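Local coordinates for protein heme peroxidase (Bacteroides thetaiotaomicron, PDB 2GVK) that is a dye-decolorizing heme peroxidase and probably uses hydrogen peroxide to oxidise dyes and other substrates at a bound heme, at residues T236-D241 with F270-R275; P250-N253 with E258-T261. All blocks are in the same frame, centred on the assembly; numbering follows the deposited sequence. Where two conformers were deposited one is given.

Interaction 1. Residues T236-D241 with F270-R275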
loop_
_atom_site.group_PDB
_atom_site.type_symbol
_atom_site.label_atom_id
_atom_site.label_comp_id
_atom_site.label_asym_id
_atom_site.label_seq_id
_atom_site.Cartn_x
_atom_site.Cartn_y
_atom_site.Cartn_z
ATOM N N THR A 236 -23.330 -20.698 -20.500
ATOM C CA THR A 236 -22.775 -21.164 -19.172
ATOM C C THR A 236 -23.598 -20.694 -17.970
ATOM O O THR A 236 -23.377 -21.154 -16.846
ATOM C CB THR A 236 -21.324 -20.735 -18.943
ATOM O OG1 THR A 236 -21.220 -19.296 -18.979
ATOM C CG2 THR A 236 -20.406 -21.351 -19.977
ATOM N N ASN A 237 -24.465 -19.727 -18.188
ATOM C CA ASN A 237 -25.407 -19.296 -17.170
ATOM C C ASN A 237 -26.649 -20.076 -17.404
ATOM O O ASN A 237 -27.428 -19.741 -18.258
ATOM N N ILE A 238 -26.812 -21.181 -16.667
ATOM C CA ILE A 238 -27.825 -22.174 -17.022
ATOM C C ILE A 238 -29.199 -21.786 -16.595
ATOM O O ILE A 238 -30.158 -22.321 -17.097
ATOM C CB ILE A 238 -27.493 -23.583 -16.473
ATOM C CG1 ILE A 238 -27.527 -23.603 -14.952
ATOM C CG2 ILE A 238 -26.132 -24.027 -16.985
ATOM C CD1 ILE A 238 -27.373 -25.002 -14.378
ATOM N N GLY A 239 -29.299 -20.815 -15.692
ATOM C CA GLY A 239 -30.588 -20.264 -15.307
ATOM C C GLY A 239 -31.146 -20.865 -14.044
ATOM O O GLY A 239 -30.501 -21.694 -13.404
ATOM N N ASP A 240 -32.372 -20.433 -13.681
ATOM C CA ASP A 240 -33.080 -20.917 -12.453
ATOM C C ASP A 240 -32.271 -20.681 -11.167
ATOM O O ASP A 240 -32.437 -21.404 -10.176
ATOM C CB ASP A 240 -33.448 -22.410 -12.581
ATOM C CG ASP A 240 -34.574 -22.660 -13.609
ATOM O OD1 ASP A 240 -35.000 -21.679 -14.306
ATOM O OD2 ASP A 240 -35.044 -23.839 -13.712
ATOM N N ASP A 241 -31.448 -19.625 -11.172
ATOM C CA ASP A 241 -30.585 -19.309 -10.051
ATOM C C ASP A 241 -29.729 -20.537 -9.624
ATOM O O ASP A 241 -29.574 -20.826 -8.437
ATOM C CB ASP A 241 -31.396 -18.798 -8.882
ATOM C CG ASP A 241 -30.575 -17.919 -7.938
ATOM O OD1 ASP A 241 -29.612 -17.263 -8.419
ATOM O OD2 ASP A 241 -30.893 -17.888 -6.711
ATOM N N PHE A 270 -22.540 -30.748 -8.033
ATOM C CA PHE A 270 -21.845 -30.922 -9.294
ATOM C C PHE A 270 -22.814 -30.953 -10.503
ATOM O O PHE A 270 -22.425 -30.640 -11.602
ATOM C CB PHE A 270 -20.967 -32.177 -9.273
ATOM C CG PHE A 270 -20.161 -32.369 -10.540
ATOM C CD1 PHE A 270 -19.270 -31.370 -10.982
ATOM C CD2 PHE A 270 -20.311 -33.510 -11.309
ATOM C CE1 PHE A 270 -18.546 -31.537 -12.145
ATOM C CE2 PHE A 270 -19.582 -33.680 -12.467
ATOM C CZ PHE A 270 -18.690 -32.689 -12.888
ATOM N N SER A 271 -24.086 -31.268 -10.243
ATOM C CA SER A 271 -25.106 -31.289 -11.298
ATOM C C SER A 271 -25.189 -29.941 -12.041
ATOM O O SER A 271 -25.442 -29.908 -13.224
ATOM C CB SER A 271 -26.489 -31.698 -10.729
ATOM O OG SER A 271 -27.005 -30.747 -9.825
ATOM N N THR A 272 -24.931 -28.852 -11.350
ATOM C CA THR A 272 -24.954 -27.543 -11.992
ATOM C C THR A 272 -23.778 -27.405 -12.949
ATOM O O THR A 272 -23.934 -26.982 -14.112
ATOM C CB THR A 272 -24.941 -26.417 -10.954
ATOM O OG1 THR A 272 -26.180 -26.433 -10.219
ATOM C CG2 THR A 272 -24.781 -25.059 -11.611
ATOM N N THR A 273 -22.602 -27.757 -12.464
ATOM C CA THR A 273 -21.404 -27.704 -13.284
ATOM C C THR A 273 -21.559 -28.611 -14.496
ATOM O O THR A 273 -21.240 -28.216 -15.621
ATOM C CB THR A 273 -20.163 -28.136 -12.479
ATOM O OG1 THR A 273 -20.141 -27.423 -11.241
ATOM C CG2 THR A 273 -18.876 -27.858 -13.275
ATOM N N ARG A 274 -22.117 -29.786 -14.281
ATOM C CA ARG A 274 -22.260 -30.733 -15.367
ATOM C C ARG A 274 -23.265 -30.226 -16.400
ATOM O O ARG A 274 -23.030 -30.348 -17.589
ATOM C CB ARG A 274 -22.648 -32.134 -14.882
ATOM C CG ARG A 274 -22.569 -33.148 -16.028
ATOM C CD ARG A 274 -22.847 -34.576 -15.639
ATOM N NE ARG A 274 -23.050 -35.378 -16.857
ATOM C CZ ARG A 274 -22.067 -35.877 -17.619
ATOM N NH1 ARG A 274 -20.798 -35.745 -17.264
ATOM N NH2 ARG A 274 -22.370 -36.558 -18.720
ATOM N N ARG A 275 -24.329 -29.569 -15.949
ATOM C CA ARG A 275 -25.303 -29.003 -16.880
ATOM C C ARG A 275 -24.686 -27.886 -17.723
ATOM O O ARG A 275 -24.955 -27.776 -18.922
ATOM C CB ARG A 275 -26.534 -28.486 -16.133
ATOM C CG ARG A 275 -27.532 -27.742 -17.014
ATOM C CD ARG A 275 -28.993 -28.028 -16.689
ATOM N NE ARG A 275 -29.296 -29.454 -16.713
ATOM C CZ ARG A 275 -30.518 -29.955 -16.583
ATOM N NH1 ARG A 275 -31.555 -29.145 -16.416
ATOM N NH2 ARG A 275 -30.710 -31.268 -16.617
#
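Ile238 meets Thr272 and Arg275 across this contact, through carbon atoms alone. Its CD1 methyl does most of the touching. CD1 lies 3.8 Å from Thr272 CG2 and also 3.8 Å from Arg275 CG. The CG2 branch of Ile238 reaches Arg275 CG as well, at 4.0 Å. CG1 stands between the backbone N and the carbonyl carbon (chi1 66°), and the chain then runs out extended. This brings CD1 up to the helix. The side chain of Ile238 crosses that of Arg275 at about a right angle, with CD1 against CB, CG and CD of the arginine.

Arg275 thus offers its aliphatic part here. Its chain bends at chi2 and chi3, within the stretch that packs on Ile238. Asp240 carries the opposite charge, but its OD2 is 6.9 Å from Arg275 NH1, too far for a salt bridge. Any attraction between them would be long-range.

Thr272 and Arg275 lie about one helical turn apart. Ordinary helix bonding holds this turn, with Arg275 N donating to Ser271 O at 3.0 Å. On the other side of the contact, Gly239, Asp240 and Asp241 all have positive phi, and the loop turns away from helix 270-281 after Ile238.

Ile238 also packs on Met276 and Asn279, further along the same helix. Thr272 touches Ile244 just before strand 245-253. The contact therefore lays the loop after helix 232-235 along helix 270-281, while Thr273 and the neighbouring Phe270 pack on strand 186-195.

Interaction 2. Residues P250-N253 with E258-T261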
loop_
_atom_site.group_PDB
_atom_site.type_symbol
_atom_site.label_atom_id
_atom_site.label_comp_id
_atom_site.label_asym_id
_atom_site.label_seq_id
_atom_site.Cartn_x
_atom_site.Cartn_y
_atom_site.Cartn_z
ATOM N N PRO A 250 -5.476 -17.246 -15.920
ATOM C CA PRO A 250 -4.503 -17.279 -16.987
ATOM C C PRO A 250 -3.242 -18.083 -16.628
ATOM O O PRO A 250 -2.776 -18.034 -15.503
ATOM C CB PRO A 250 -4.126 -15.795 -17.165
ATOM C CG PRO A 250 -5.228 -15.044 -16.616
ATOM C CD PRO A 250 -5.839 -15.865 -15.549
ATOM N N PHE A 251 -2.714 -18.810 -17.602
ATOM C CA PHE A 251 -1.355 -19.353 -17.519
ATOM C C PHE A 251 -0.738 -19.314 -18.910
ATOM O O PHE A 251 -1.461 -19.300 -19.925
ATOM C CB PHE A 251 -1.333 -20.761 -16.939
ATOM C CG PHE A 251 -1.968 -21.801 -17.815
ATOM C CD1 PHE A 251 -3.308 -22.115 -17.682
ATOM C CD2 PHE A 251 -1.208 -22.533 -18.689
ATOM C CE1 PHE A 251 -3.886 -23.146 -18.457
ATOM C CE2 PHE A 251 -1.770 -23.529 -19.465
ATOM C CZ PHE A 251 -3.132 -23.844 -19.317
ATOM N N ALA A 252 0.584 -19.221 -18.975
ATOM C CA ALA A 252 1.238 -19.117 -20.274
ATOM C C ALA A 252 2.694 -19.367 -20.257
ATOM O O ALA A 252 3.386 -19.056 -19.272
ATOM C CB ALA A 252 0.995 -17.716 -20.865
ATOM N N ASN A 253 3.170 -19.914 -21.374
ATOM C CA ASN A 253 4.597 -19.926 -21.727
ATOM C C ASN A 253 4.709 -19.250 -23.086
ATOM O O ASN A 253 4.630 -19.908 -24.113
ATOM C CB ASN A 253 5.146 -21.364 -21.788
ATOM C CG ASN A 253 6.636 -21.416 -22.119
ATOM O OD1 ASN A 253 7.161 -20.554 -22.846
ATOM N ND2 ASN A 253 7.332 -22.452 -21.601
ATOM N N GLU A 258 2.345 -20.581 -26.032
ATOM C CA GLU A 258 1.339 -21.347 -25.264
ATOM C C GLU A 258 0.551 -20.430 -24.362
ATOM O O GLU A 258 1.109 -19.821 -23.450
ATOM C CB GLU A 258 2.017 -22.434 -24.407
ATOM C CG GLU A 258 1.029 -23.238 -23.522
ATOM C CD GLU A 258 1.721 -24.044 -22.395
ATOM O OE1 GLU A 258 2.966 -24.021 -22.310
ATOM O OE2 GLU A 258 1.004 -24.702 -21.611
ATOM N N TYR A 259 -0.760 -20.344 -24.610
ATOM C CA TYR A 259 -1.655 -19.496 -23.832
ATOM C C TYR A 259 -2.824 -20.331 -23.375
ATOM O O TYR A 259 -3.458 -21.024 -24.196
ATOM C CB TYR A 259 -2.178 -18.342 -24.661
ATOM C CG TYR A 259 -1.105 -17.405 -25.166
ATOM C CD1 TYR A 259 -0.374 -17.709 -26.300
ATOM C CD2 TYR A 259 -0.867 -16.203 -24.543
ATOM C CE1 TYR A 259 0.618 -16.871 -26.753
ATOM C CE2 TYR A 259 0.102 -15.336 -25.019
ATOM C CZ TYR A 259 0.836 -15.680 -26.123
ATOM O OH TYR A 259 1.833 -14.820 -26.573
ATOM N N GLY A 260 -3.126 -20.272 -22.088
ATOM C CA GLY A 260 -4.205 -21.086 -21.537
ATOM C C GLY A 260 -5.023 -20.454 -20.428
ATOM O O GLY A 260 -4.695 -19.392 -19.903
ATOM N N THR A 261 -6.149 -21.104 -20.139
ATOM C CA THR A 261 -7.015 -20.761 -19.037
ATOM C C THR A 261 -7.164 -22.002 -18.170
ATOM O O THR A 261 -7.467 -23.094 -18.674
ATOM C CB THR A 261 -8.414 -20.344 -19.538
ATOM O OG1 THR A 261 -8.338 -19.084 -20.190
ATOM C CG2 THR A 261 -9.390 -20.251 -18.392
#
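This is the antiparallel pairing at the closed end of a beta hairpin, formed by strands 245-253 and 258-267. Four backbone hydrogen bonds hold it. Phe251 and Gly260 form one hydrogen-bonded pair. Phe251 N gives a nearly straight bond to Gly260 O, 3.1 Å long with an N-H...O angle of 170°. Gly260 N returns one to Phe251 O at 2.9 Å. Asn253 and Glu258 form the other pair, Asn253 N to Glu258 O at 2.9 Å and Glu258 N to Asn253 O at 3.1 Å.

The Phe251 ring folds across the neighbouring strand. Its CG sits between the backbone N and the carbonyl carbon (chi1 67°), which lays one ring face over Gly260. Gly260 CA makes a CH-pi contact there, 3.8 Å from the centroid of the Phe251 ring. No side chain of Gly260 stands in the way. In the conformer given, Glu258 OE2 meets the edge of the ring in its plane, 3.7 Å from Phe251 CE2. The carboxylate stands almost upright to the ring, the planes 84° apart. A negative oxygen at the ring's hydrogen rim is probably favourable.

On the other face, Ala252 CB lies 4.4 Å from Tyr259 CD2. This face reaches the second subunit: Tyr259 OH hydrogen-bonds Asp129 and Ala252 packs on Phe122, both of that subunit.

Pro250 also hydrogen-bonds through its backbone to Phe145, at the end of strand 136-145, the other outermost strand of the sheet. This fits the closed beta-barrel fold of dye-decolorizing peroxidases. The phenylalanine lying over glycine matches the cross-strand pairing known as aromatic rescue of glycine.

How the interactions relate
The chain first reaches 236-241, the loop after helix 232-235. It then runs down strand 245-253, turns after 250-253, and returns along strand 258-267 from 258-261. Helix 270-281 follows after a short link, and 270-275 comes back beside the starting loop. Interaction 1 closes this excursion of 28 residues, and interaction 2 closes the short turn within it, so the two nest and do not cross. They do not touch: their nearest atoms are about 11 Å apart and their centres about 26 Å. Interaction 2 joins the two strands near their turn. Interaction 1 brings together the loop entering the hairpin and the helix leaving it.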